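Local coordinates for protein endostatin (Mus musculus, PDB 1KOE) that inhibits angiogenesis as the C-terminal non-collagenous fragment of collagen XVIII and probably also binds heparin, at residues R100-L103 with A107-Q110; G38-F43 with F95-R100; V7-P12 with F28-A33. All coordinates share one frame; numbering follows the deposited sequence.

The three contacts illustrate how a chain poor in regular secondary structure is held together by loops packed on its sheet and helix. Contact 3 comes first along the chain, joining the end of strand 4-8 to helix 19-33. Contact 2 then links strand 40-42, at an edge of the same five-stranded sheet, to the loop at 95-100. Contact 1 follows, sharing R100, and folds the continuation of that loop upon itself. The centres of contacts 2 and 3 lie about 5 Å apart, each about 14 Å from that of contact 1. N10, hydrogen-bonded to D98 through OD1 and to R100 through its backbone O, links the loop to the chain just after strand 4-8, next to helix 19-33.

Contact 1: R100-L103 with A107-Q110; sequences RDVL and AWPQ
A107 meets R100 with its methyl group: CB lies near the plane of the guanidinium, at its edge, 3.4 Å from NH1. The same methyl also lies above one face of the W108 indole, toward the rim, so it fills the corner between the arginine and the ring that follows. W108 carries the largest share of the contact. Its CH2 atom sits over the centre of the R100 guanidinium, 3.5 Å from CZ, but the two planes diverge by 35°, so the pair is an inclined overlap and not a parallel stack. The bend of the arginine chain at chi3 (-72°) brings the guanidinium round beside the CH2 and CZ3 end of the indole, which it meets obliquely, while its polar end is held by D98 and by the backbone O of N10. On the face of W108 opposite A107, V102 makes a close CH-pi contact, CG2 standing 3.3 Å from the centroid of the five-membered ring and only 16° off its normal. V102 and W108 both also touch I164, and their carbonyl oxygens both accept from K111 NZ, which joins the two backbones through a third residue. An Asx turn, in which D101 OD1 accepts from L103 N, shapes the chain as it leaves the first segment. The result is a long irregular loop closed over a buried tryptophan, as suits the loop-rich, C-type lectin-related fold of endostatin.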
ATOM      1  N   ARG A 100     -14.209   6.294   1.098  1.00 10.63           N
ATOM      2  CA  ARG A 100     -14.740   5.250   1.966  1.00 10.06           C
ATOM      3  C   ARG A 100     -13.693   4.671   2.916  1.00 11.45           C
ATOM      4  O   ARG A 100     -12.527   4.485   2.533  1.00 10.90           O
ATOM      5  CB  ARG A 100     -15.331   4.120   1.122  1.00 13.52           C
ATOM      6  CG  ARG A 100     -16.621   4.489   0.398  1.00 13.17           C
ATOM      7  CD  ARG A 100     -17.002   3.386  -0.566  1.00 12.67           C
ATOM      8  NE  ARG A 100     -16.092   3.371  -1.698  1.00 14.67           N
ATOM      9  CZ  ARG A 100     -15.798   2.305  -2.432  1.00 17.38           C
ATOM     10  NH1 ARG A 100     -16.344   1.132  -2.166  1.00 17.60           N
ATOM     11  NH2 ARG A 100     -14.945   2.415  -3.436  1.00 20.61           N
ATOM     12  N   ASP A 101     -14.096   4.432   4.165  1.00 10.87           N
ATOM     13  CA  ASP A 101     -13.194   3.838   5.150  1.00 11.26           C
ATOM     14  C   ASP A 101     -13.144   2.340   4.805  1.00 13.62           C
ATOM     15  O   ASP A 101     -14.149   1.614   4.922  1.00 12.96           O
ATOM     16  CB  ASP A 101     -13.732   4.058   6.567  1.00 12.93           C
ATOM     17  CG  ASP A 101     -12.831   3.459   7.652  1.00 15.24           C
ATOM     18  OD1 ASP A 101     -12.164   2.430   7.451  1.00 14.40           O
ATOM     19  OD2 ASP A 101     -12.822   4.005   8.755  1.00 19.77           O
ATOM     20  N   VAL A 102     -11.967   1.886   4.390  1.00 10.94           N
ATOM     21  CA  VAL A 102     -11.772   0.505   3.966  1.00 12.62           C
ATOM     22  C   VAL A 102     -12.036  -0.567   5.038  1.00 14.13           C
ATOM     23  O   VAL A 102     -12.383  -1.709   4.722  1.00 14.25           O
ATOM     24  CB  VAL A 102     -10.361   0.335   3.342  1.00 16.76           C
ATOM     25  CG1 VAL A 102      -9.283   0.401   4.405  1.00 14.71           C
ATOM     26  CG2 VAL A 102     -10.280  -0.946   2.590  1.00 35.08           C
ATOM     27  N   LEU A 103     -11.887  -0.203   6.304  1.00 15.56           N
ATOM     28  CA  LEU A 103     -12.131  -1.159   7.380  1.00 18.76           C
ATOM     29  C   LEU A 103     -13.627  -1.267   7.702  1.00 21.57           C
ATOM     30  O   LEU A 103     -14.124  -2.355   7.997  1.00 23.34           O
ATOM     31  CB  LEU A 103     -11.349  -0.785   8.646  1.00 20.08           C
ATOM     32  CG  LEU A 103     -10.839  -1.976   9.463  1.00 28.99           C
ATOM     33  CD1 LEU A 103      -9.696  -2.628   8.720  1.00 32.72           C
ATOM     34  CD2 LEU A 103     -10.373  -1.520  10.823  1.00 34.23           C
ATOM     35  N   ALA A 107     -17.275  -3.326   0.874  1.00 15.25           N
ATOM     36  CA  ALA A 107     -16.718  -3.490  -0.473  1.00 13.10           C
ATOM     37  C   ALA A 107     -15.357  -4.179  -0.438  1.00 12.10           C
ATOM     38  O   ALA A 107     -14.874  -4.667  -1.456  1.00 16.31           O
ATOM     39  CB  ALA A 107     -16.625  -2.153  -1.194  1.00 14.32           C
ATOM     40  N   TRP A 108     -14.725  -4.170   0.731  1.00 11.10           N
ATOM     41  CA  TRP A 108     -13.444  -4.855   0.938  1.00 12.47           C
ATOM     42  C   TRP A 108     -13.743  -5.950   1.976  1.00 14.31           C
ATOM     43  O   TRP A 108     -13.651  -5.722   3.185  1.00 16.32           O
ATOM     44  CB  TRP A 108     -12.386  -3.892   1.482  1.00 11.95           C
ATOM     45  CG  TRP A 108     -11.963  -2.827   0.504  1.00 11.69           C
ATOM     46  CD1 TRP A 108     -10.925  -2.893  -0.382  1.00 12.75           C
ATOM     47  CD2 TRP A 108     -12.556  -1.527   0.334  1.00 11.65           C
ATOM     48  NE1 TRP A 108     -10.839  -1.717  -1.090  1.00 15.29           N
ATOM     49  CE2 TRP A 108     -11.824  -0.864  -0.676  1.00 11.33           C
ATOM     50  CE3 TRP A 108     -13.629  -0.861   0.939  1.00 11.70           C
ATOM     51  CZ2 TRP A 108     -12.130   0.428  -1.097  1.00 10.78           C
ATOM     52  CZ3 TRP A 108     -13.937   0.430   0.523  1.00 13.94           C
ATOM     53  CH2 TRP A 108     -13.186   1.059  -0.489  1.00 14.46           C
ATOM     54  N   PRO A 109     -14.155  -7.139   1.512  1.00 15.74           N
ATOM     55  CA  PRO A 109     -14.479  -8.251   2.406  1.00 18.56           C
ATOM     56  C   PRO A 109     -13.322  -8.741   3.268  1.00 18.21           C
ATOM     57  O   PRO A 109     -13.542  -9.267   4.358  1.00 21.01           O
ATOM     58  CB  PRO A 109     -14.969  -9.327   1.441  1.00 19.24           C
ATOM     59  CG  PRO A 109     -14.221  -9.027   0.190  1.00 27.60           C
ATOM     60  CD  PRO A 109     -14.343  -7.538   0.106  1.00 18.39           C
ATOM     61  N   GLN A 110     -12.093  -8.591   2.783  1.00 15.33           N
ATOM     62  CA  GLN A 110     -10.932  -9.018   3.551  1.00 15.65           C
ATOM     63  C   GLN A 110     -10.053  -7.813   3.854  1.00 14.94           C
ATOM     64  O   GLN A 110      -9.616  -7.091   2.955  1.00 15.97           O
ATOM     65  CB  GLN A 110     -10.184 -10.111   2.804  1.00 21.68           C
ATOM     66  CG  GLN A 110     -11.082 -11.311   2.549  1.00 29.04           C
ATOM     67  CD  GLN A 110     -10.316 -12.584   2.428  1.00 41.63           C
ATOM     68  OE1 GLN A 110     -10.052 -13.272   3.457  1.00 54.44           O
ATOM     69  NE2 GLN A 110      -9.968 -12.960   1.202  1.00 38.76           N
TER

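Contact 2: G38-F43 with F95-R100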
ATOM      1  N   GLY A  38      -0.772  15.273  -6.600  1.00 21.73           N
ATOM      2  CA  GLY A  38       0.492  14.579  -6.456  1.00 23.45           C
ATOM      3  C   GLY A  38       0.669  13.364  -7.348  1.00 22.56           C
ATOM      4  O   GLY A  38      -0.267  12.931  -8.036  1.00 23.28           O
ATOM      5  N   THR A  39       1.879  12.809  -7.311  1.00 19.93           N
ATOM      6  CA  THR A  39       2.228  11.614  -8.070  1.00 18.67           C
ATOM      7  C   THR A  39       2.072  10.396  -7.149  1.00 13.33           C
ATOM      8  O   THR A  39       2.829  10.218  -6.202  1.00 15.59           O
ATOM      9  CB  THR A  39       3.684  11.686  -8.590  1.00 27.39           C
ATOM     10  OG1 THR A  39       3.862  12.900  -9.341  1.00 33.04           O
ATOM     11  CG2 THR A  39       3.992  10.481  -9.492  1.00 29.21           C
ATOM     12  N   PHE A  40       1.074   9.574  -7.434  1.00 11.56           N
ATOM     13  CA  PHE A  40       0.796   8.388  -6.633  1.00 10.99           C
ATOM     14  C   PHE A  40       1.272   7.115  -7.291  1.00 12.80           C
ATOM     15  O   PHE A  40       0.983   6.874  -8.466  1.00 14.50           O
ATOM     16  CB  PHE A  40      -0.700   8.273  -6.380  1.00  9.82           C
ATOM     17  CG  PHE A  40      -1.229   9.315  -5.441  1.00 13.27           C
ATOM     18  CD1 PHE A  40      -1.511  10.602  -5.899  1.00 11.48           C
ATOM     19  CD2 PHE A  40      -1.442   9.014  -4.100  1.00 11.67           C
ATOM     20  CE1 PHE A  40      -1.997  11.568  -5.034  1.00 13.02           C
ATOM     21  CE2 PHE A  40      -1.932   9.982  -3.235  1.00 15.24           C
ATOM     22  CZ  PHE A  40      -2.208  11.259  -3.705  1.00 12.92           C
ATOM     23  N   ARG A  41       1.987   6.305  -6.522  1.00  8.14           N
ATOM     24  CA  ARG A  41       2.480   5.027  -6.999  1.00  9.25           C
ATOM     25  C   ARG A  41       1.940   3.913  -6.092  1.00  9.34           C
ATOM     26  O   ARG A  41       1.592   4.164  -4.937  1.00  8.16           O
ATOM     27  CB  ARG A  41       4.010   5.048  -7.030  1.00 15.01           C
ATOM     28  CG  ARG A  41       4.553   6.034  -8.071  1.00 22.66           C
ATOM     29  CD  ARG A  41       5.903   5.634  -8.614  1.00 28.20           C
ATOM     30  NE  ARG A  41       5.883   4.269  -9.126  1.00 30.10           N
ATOM     31  CZ  ARG A  41       6.880   3.401  -8.982  1.00 30.96           C
ATOM     32  NH1 ARG A  41       7.989   3.769  -8.337  1.00 25.66           N
ATOM     33  NH2 ARG A  41       6.756   2.158  -9.453  1.00 28.72           N
ATOM     34  N   ALA A  42       1.799   2.703  -6.624  1.00  7.60           N
ATOM     35  CA  ALA A  42       1.294   1.586  -5.831  1.00  6.68           C
ATOM     36  C   ALA A  42       2.278   1.238  -4.719  1.00  7.17           C
ATOM     37  O   ALA A  42       3.491   1.227  -4.929  1.00  8.52           O
ATOM     38  CB  ALA A  42       1.037   0.377  -6.724  1.00  7.71           C
ATOM     39  N   PHE A  43       1.728   0.991  -3.528  1.00  6.55           N
ATOM     40  CA  PHE A  43       2.465   0.624  -2.313  1.00  8.23           C
ATOM     41  C   PHE A  43       2.787  -0.888  -2.427  1.00  7.43           C
ATOM     42  O   PHE A  43       2.143  -1.723  -1.799  1.00  8.61           O
ATOM     43  CB  PHE A  43       1.531   0.913  -1.109  1.00  7.58           C
ATOM     44  CG  PHE A  43       2.167   0.741   0.261  1.00  7.95           C
ATOM     45  CD1 PHE A  43       2.977   1.741   0.813  1.00 10.05           C
ATOM     46  CD2 PHE A  43       1.905  -0.397   1.019  1.00 10.04           C
ATOM     47  CE1 PHE A  43       3.510   1.614   2.115  1.00 13.92           C
ATOM     48  CE2 PHE A  43       2.427  -0.530   2.314  1.00 12.57           C
ATOM     49  CZ  PHE A  43       3.230   0.484   2.861  1.00 10.87           C
ATOM     50  N   PHE A  95      -8.672   5.629   4.038  1.00 10.02           N
ATOM     51  CA  PHE A  95      -9.749   5.893   3.078  1.00 10.35           C
ATOM     52  C   PHE A  95      -9.316   5.611   1.632  1.00 10.13           C
ATOM     53  O   PHE A  95      -8.141   5.783   1.276  1.00  9.50           O
ATOM     54  CB  PHE A  95     -10.176   7.371   3.152  1.00  8.78           C
ATOM     55  CG  PHE A  95     -10.760   7.759   4.466  1.00 11.12           C
ATOM     56  CD1 PHE A  95     -12.110   7.588   4.707  1.00 16.49           C
ATOM     57  CD2 PHE A  95      -9.962   8.280   5.472  1.00 12.05           C
ATOM     58  CE1 PHE A  95     -12.662   7.925   5.949  1.00 16.99           C
ATOM     59  CE2 PHE A  95     -10.507   8.614   6.701  1.00 19.05           C
ATOM     60  CZ  PHE A  95     -11.862   8.433   6.936  1.00 13.69           C
ATOM     61  N   SER A  96     -10.278   5.188   0.817  1.00  9.09           N
ATOM     62  CA  SER A  96     -10.051   4.977  -0.607  1.00  8.23           C
ATOM     63  C   SER A  96     -10.150   6.378  -1.252  1.00 10.53           C
ATOM     64  O   SER A  96     -10.553   7.346  -0.575  1.00  9.05           O
ATOM     65  CB  SER A  96     -11.135   4.071  -1.162  1.00  7.47           C
ATOM     66  OG  SER A  96     -12.409   4.646  -0.962  1.00 11.40           O
ATOM     67  N   PHE A  97      -9.830   6.481  -2.545  1.00  8.96           N
ATOM     68  CA  PHE A  97      -9.875   7.767  -3.251  1.00  8.36           C
ATOM     69  C   PHE A  97     -11.265   8.388  -3.212  1.00 10.56           C
ATOM     70  O   PHE A  97     -11.398   9.612  -3.062  1.00 10.48           O
ATOM     71  CB  PHE A  97      -9.408   7.612  -4.705  1.00  8.82           C
ATOM     72  CG  PHE A  97      -7.924   7.460  -4.840  1.00  7.88           C
ATOM     73  CD1 PHE A  97      -7.085   8.575  -4.718  1.00  7.40           C
ATOM     74  CD2 PHE A  97      -7.354   6.204  -5.053  1.00  9.14           C
ATOM     75  CE1 PHE A  97      -5.704   8.450  -4.795  1.00  9.69           C
ATOM     76  CE2 PHE A  97      -5.972   6.057  -5.137  1.00  9.95           C
ATOM     77  CZ  PHE A  97      -5.138   7.186  -5.005  1.00 10.14           C
ATOM     78  N   ASP A  98     -12.300   7.560  -3.329  1.00 10.70           N
ATOM     79  CA  ASP A  98     -13.660   8.079  -3.296  1.00 11.77           C
ATOM     80  C   ASP A  98     -14.237   8.317  -1.883  1.00 13.33           C
ATOM     81  O   ASP A  98     -15.457   8.481  -1.727  1.00 15.58           O
ATOM     82  CB  ASP A  98     -14.608   7.241  -4.179  1.00 10.84           C
ATOM     83  CG  ASP A  98     -14.772   5.805  -3.696  1.00 16.86           C
ATOM     84  OD1 ASP A  98     -14.426   5.494  -2.538  1.00 13.35           O
ATOM     85  OD2 ASP A  98     -15.257   4.970  -4.499  1.00 21.65           O
ATOM     86  N   GLY A  99     -13.365   8.293  -0.871  1.00  9.84           N
ATOM     87  CA  GLY A  99     -13.759   8.603   0.487  1.00  9.11           C
ATOM     88  C   GLY A  99     -14.344   7.568   1.410  1.00 11.25           C
ATOM     89  O   GLY A  99     -14.879   7.936   2.450  1.00 16.51           O
ATOM     90  N   ARG A 100     -14.209   6.294   1.098  1.00 10.63           N
ATOM     91  CA  ARG A 100     -14.740   5.250   1.966  1.00 10.06           C
ATOM     92  C   ARG A 100     -13.693   4.671   2.916  1.00 11.45           C
ATOM     93  O   ARG A 100     -12.527   4.485   2.533  1.00 10.90           O
ATOM     94  CB  ARG A 100     -15.331   4.120   1.122  1.00 13.52           C
ATOM     95  CG  ARG A 100     -16.621   4.489   0.398  1.00 13.17           C
ATOM     96  CD  ARG A 100     -17.002   3.386  -0.566  1.00 12.67           C
ATOM     97  NE  ARG A 100     -16.092   3.371  -1.698  1.00 14.67           N
ATOM     98  CZ  ARG A 100     -15.798   2.305  -2.432  1.00 17.38           C
ATOM     99  NH1 ARG A 100     -16.344   1.132  -2.166  1.00 17.60           N
ATOM    100  NH2 ARG A 100     -14.945   2.415  -3.436  1.00 20.61           N
TER
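F97 points the edge of its ring at one face of F40, with CE1 lying 4.3 Å above the F40 plane and displaced toward the rim. The pair is a T-shaped stack: the ring centroids are 5.7 Å apart and the planes stand at 78°. The closest atoms, F40 CD2 and F97 CZ, remain 4.2 Å apart. The two backbones are well separated, and the rings alone span the gap. CG of F97 stands beside its backbone N (chi1 -75°), which sends the ring out from the turn toward F40. V7 of strand 4-8 and A31 of helix 19-33 touch both phenylalanines.

What presents F97 is a type I turn from S96 to G99, closed by G99 N donating to S96 O. G99 takes backbone angles at which a CB would press on the preceding carbonyl oxygen. Beyond the turn, R100 grips the D98 carboxylate side-on, NE to OD1 and NH2 to OD2, each at 2.8 Å. D98 OD1 has a second donor, S96 OG at 2.7 Å, which arrives from the opposite face of the carboxylate plane; S96 OG in turn accepts from R100 N at 3.2 Å. This closed network should hold the turn rigid, and N10 OD1, accepting from D98 N, ties it to the chain just after strand 4-8. Such an aromatic pair, one ring from an edge strand and one from a loop turn, belongs to the hydrophobic core that endostatin builds between its helix 19-33 and its mixed sheet.

Contact 3: V7-P12 with F28-A33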
ATOM      1  N   VAL A   7      -3.388   6.414   0.290  1.00  7.00           N
ATOM      2  CA  VAL A   7      -4.785   6.247  -0.080  1.00  6.28           C
ATOM      3  C   VAL A   7      -5.025   4.903  -0.751  1.00  7.86           C
ATOM      4  O   VAL A   7      -4.215   4.445  -1.552  1.00  8.99           O
ATOM      5  CB  VAL A   7      -5.190   7.381  -1.081  1.00  7.09           C
ATOM      6  CG1 VAL A   7      -6.683   7.353  -1.357  1.00  9.37           C
ATOM      7  CG2 VAL A   7      -4.792   8.754  -0.528  1.00 10.88           C
ATOM      8  N   ALA A   8      -6.139   4.264  -0.428  1.00  7.05           N
ATOM      9  CA  ALA A   8      -6.446   2.968  -1.018  1.00  8.14           C
ATOM     10  C   ALA A   8      -7.182   3.046  -2.370  1.00  8.47           C
ATOM     11  O   ALA A   8      -7.978   3.980  -2.620  1.00  8.37           O
ATOM     12  CB  ALA A   8      -7.283   2.146  -0.031  1.00  8.87           C
ATOM     13  N   LEU A   9      -6.922   2.061  -3.230  1.00  7.30           N
ATOM     14  CA  LEU A   9      -7.651   1.961  -4.489  1.00  8.01           C
ATOM     15  C   LEU A   9      -9.133   1.703  -4.147  1.00  7.11           C
ATOM     16  O   LEU A   9      -9.453   1.110  -3.108  1.00  9.42           O
ATOM     17  CB  LEU A   9      -7.099   0.841  -5.374  1.00  6.67           C
ATOM     18  CG  LEU A   9      -5.736   1.122  -6.024  1.00  9.61           C
ATOM     19  CD1 LEU A   9      -5.359  -0.068  -6.880  1.00  9.50           C
ATOM     20  CD2 LEU A   9      -5.809   2.373  -6.925  1.00 11.47           C
ATOM     21  N   ASN A  10     -10.026   2.097  -5.043  1.00  6.40           N
ATOM     22  CA  ASN A  10     -11.460   1.984  -4.803  1.00  7.10           C
ATOM     23  C   ASN A  10     -12.055   0.579  -4.795  1.00  9.58           C
ATOM     24  O   ASN A  10     -13.241   0.423  -4.505  1.00 10.63           O
ATOM     25  CB  ASN A  10     -12.231   2.900  -5.758  1.00  7.91           C
ATOM     26  CG  ASN A  10     -11.973   4.380  -5.485  1.00  8.97           C
ATOM     27  OD1 ASN A  10     -11.725   4.788  -4.348  1.00 11.21           O
ATOM     28  ND2 ASN A  10     -12.042   5.193  -6.534  1.00 10.82           N
ATOM     29  N   THR A  11     -11.270  -0.419  -5.193  1.00  7.40           N
ATOM     30  CA  THR A  11     -11.739  -1.801  -5.141  1.00  9.45           C
ATOM     31  C   THR A  11     -10.566  -2.668  -4.737  1.00  9.36           C
ATOM     32  O   THR A  11      -9.412  -2.263  -4.876  1.00  8.96           O
ATOM     33  CB  THR A  11     -12.197  -2.364  -6.517  1.00 13.02           C
ATOM     34  OG1 THR A  11     -11.051  -2.566  -7.355  1.00 17.83           O
ATOM     35  CG2 THR A  11     -13.179  -1.436  -7.208  1.00 15.46           C
ATOM     36  N   PRO A  12     -10.855  -3.831  -4.112  1.00 12.03           N
ATOM     37  CA  PRO A  12      -9.753  -4.717  -3.736  1.00 10.16           C
ATOM     38  C   PRO A  12      -9.265  -5.316  -5.052  1.00  9.92           C
ATOM     39  O   PRO A  12      -9.968  -5.239  -6.078  1.00 12.33           O
ATOM     40  CB  PRO A  12     -10.446  -5.774  -2.872  1.00 12.46           C
ATOM     41  CG  PRO A  12     -11.838  -5.805  -3.387  1.00 15.97           C
ATOM     42  CD  PRO A  12     -12.138  -4.333  -3.601  1.00 16.15           C
ATOM     43  N   PHE A  28      -2.723   6.140 -10.605  1.00  8.20           N
ATOM     44  CA  PHE A  28      -2.722   7.357 -11.425  1.00  9.36           C
ATOM     45  C   PHE A  28      -4.150   7.764 -11.797  1.00  9.82           C
ATOM     46  O   PHE A  28      -4.566   8.913 -11.594  1.00  7.80           O
ATOM     47  CB  PHE A  28      -1.902   7.119 -12.709  1.00  7.82           C
ATOM     48  CG  PHE A  28      -1.972   8.260 -13.700  1.00  7.97           C
ATOM     49  CD1 PHE A  28      -2.971   8.298 -14.668  1.00 14.48           C
ATOM     50  CD2 PHE A  28      -1.043   9.300 -13.652  1.00 12.10           C
ATOM     51  CE1 PHE A  28      -3.050   9.362 -15.576  1.00 17.07           C
ATOM     52  CE2 PHE A  28      -1.118  10.372 -14.564  1.00 12.63           C
ATOM     53  CZ  PHE A  28      -2.123  10.390 -15.515  1.00 10.01           C
ATOM     54  N   GLN A  29      -4.906   6.815 -12.343  1.00  7.84           N
ATOM     55  CA  GLN A  29      -6.274   7.079 -12.766  1.00  9.67           C
ATOM     56  C   GLN A  29      -7.192   7.518 -11.634  1.00 11.38           C
ATOM     57  O   GLN A  29      -7.911   8.526 -11.748  1.00 11.23           O
ATOM     58  CB  GLN A  29      -6.872   5.845 -13.440  1.00 10.91           C
ATOM     59  CG  GLN A  29      -6.388   5.651 -14.847  1.00 18.10           C
ATOM     60  CD  GLN A  29      -6.807   6.811 -15.766  1.00 34.87           C
ATOM     61  OE1 GLN A  29      -7.763   6.683 -16.532  1.00 42.81           O
ATOM     62  NE2 GLN A  29      -6.101   7.944 -15.683  1.00 32.60           N
ATOM     63  N   GLN A  30      -7.143   6.795 -10.522  1.00  9.13           N
ATOM     64  CA  GLN A  30      -8.027   7.106  -9.415  1.00  8.13           C
ATOM     65  C   GLN A  30      -7.723   8.403  -8.688  1.00  8.77           C
ATOM     66  O   GLN A  30      -8.646   9.099  -8.240  1.00  9.77           O
ATOM     67  CB  GLN A  30      -8.127   5.904  -8.495  1.00  8.05           C
ATOM     68  CG  GLN A  30      -8.740   4.744  -9.239  1.00 11.07           C
ATOM     69  CD  GLN A  30      -8.939   3.505  -8.385  1.00 12.90           C
ATOM     70  OE1 GLN A  30      -9.053   3.595  -7.163  1.00 10.57           O
ATOM     71  NE2 GLN A  30      -9.009   2.342  -9.030  1.00 12.82           N
ATOM     72  N   ALA A  31      -6.448   8.769  -8.631  1.00  7.44           N
ATOM     73  CA  ALA A  31      -6.059  10.036  -7.992  1.00  8.42           C
ATOM     74  C   ALA A  31      -6.537  11.213  -8.866  1.00  9.57           C
ATOM     75  O   ALA A  31      -7.066  12.209  -8.368  1.00 11.46           O
ATOM     76  CB  ALA A  31      -4.532  10.101  -7.805  1.00  9.12           C
ATOM     77  N   ARG A  32      -6.349  11.069 -10.172  1.00  9.90           N
ATOM     78  CA  ARG A  32      -6.726  12.076 -11.150  1.00 11.80           C
ATOM     79  C   ARG A  32      -8.237  12.314 -11.131  1.00 12.57           C
ATOM     80  O   ARG A  32      -8.690  13.458 -11.225  1.00 12.02           O
ATOM     81  CB  ARG A  32      -6.288  11.585 -12.532  1.00 15.49           C
ATOM     82  CG  ARG A  32      -6.410  12.564 -13.657  1.00 37.27           C
ATOM     83  CD  ARG A  32      -6.058  11.892 -14.977  1.00 52.08           C
ATOM     84  NE  ARG A  32      -5.627  12.862 -15.982  1.00 65.31           N
ATOM     85  CZ  ARG A  32      -4.422  13.437 -15.994  1.00 73.82           C
ATOM     86  NH1 ARG A  32      -3.529  13.135 -15.049  1.00 74.58           N
ATOM     87  NH2 ARG A  32      -4.111  14.325 -16.940  1.00 77.05           N
ATOM     88  N   ALA A  33      -9.006  11.237 -10.970  1.00 10.85           N
ATOM     89  CA  ALA A  33     -10.465  11.303 -10.960  1.00 10.67           C
ATOM     90  C   ALA A  33     -11.008  12.162  -9.826  1.00 11.92           C
ATOM     91  O   ALA A  33     -12.081  12.742  -9.952  1.00 14.09           O
ATOM     92  CB  ALA A  33     -11.064   9.902 -10.881  1.00  8.66           C
TER
HETATM   93  O   HOH W   1     -11.263   7.836  -7.772  1.00 11.26           O
HETATM   94  O   HOH W   2      -9.346  -0.435  -8.121  1.00 22.94           O
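Q30 reaches from the helix to the chain just beyond strand 4-8, where its OE1 accepts from the backbone N of N10 at 2.8 Å. The bond is nearly straight, 163° at the hydrogen, and it lies in the carbonyl plane on a lone pair of OE1. Q30 reaches this far because of its torsions: past CG its chain runs fully extended (chi2 -178°), which carries the amide clear of the helix backbone.

Two side chains flank that amide from its two sides. L9 crosses it at about a right angle and sets CD2 over one face, 3.6 Å from Q30 CD. The CA-CB bond of L9 does not aim at the helix; with CG turned beside its own backbone N, the branch comes round to cover the amide. N10 lies on the other side, its amide offset from that of Q30 and nearly parallel to it, the planes 15° apart and the two chains running past each other in opposite senses. N10 ND2 is 3.4 Å from Q30 OE1, yet the angle is too poor for a hydrogen bond. N10 ND2 instead gives a weak bond to a water that donates to Q30 O, while N10 OD1 is taken by D98 N.

Q30 NE2 is engaged as well, by Q26 OE1 and by a second water 2.9 Å away, which also binds T11 OG1 at 2.8 Å. With both amide atoms held, the rotation of the group is well defined. One turn earlier in the helix, C27 is disulfide-bonded to C167 of strand 166-169. Polar bond, bridging waters and nearby disulfide together mark a helix-to-sheet junction, where a helix side chain satisfies a backbone N-H at a strand's end, within the C-type lectin-related endostatin domain.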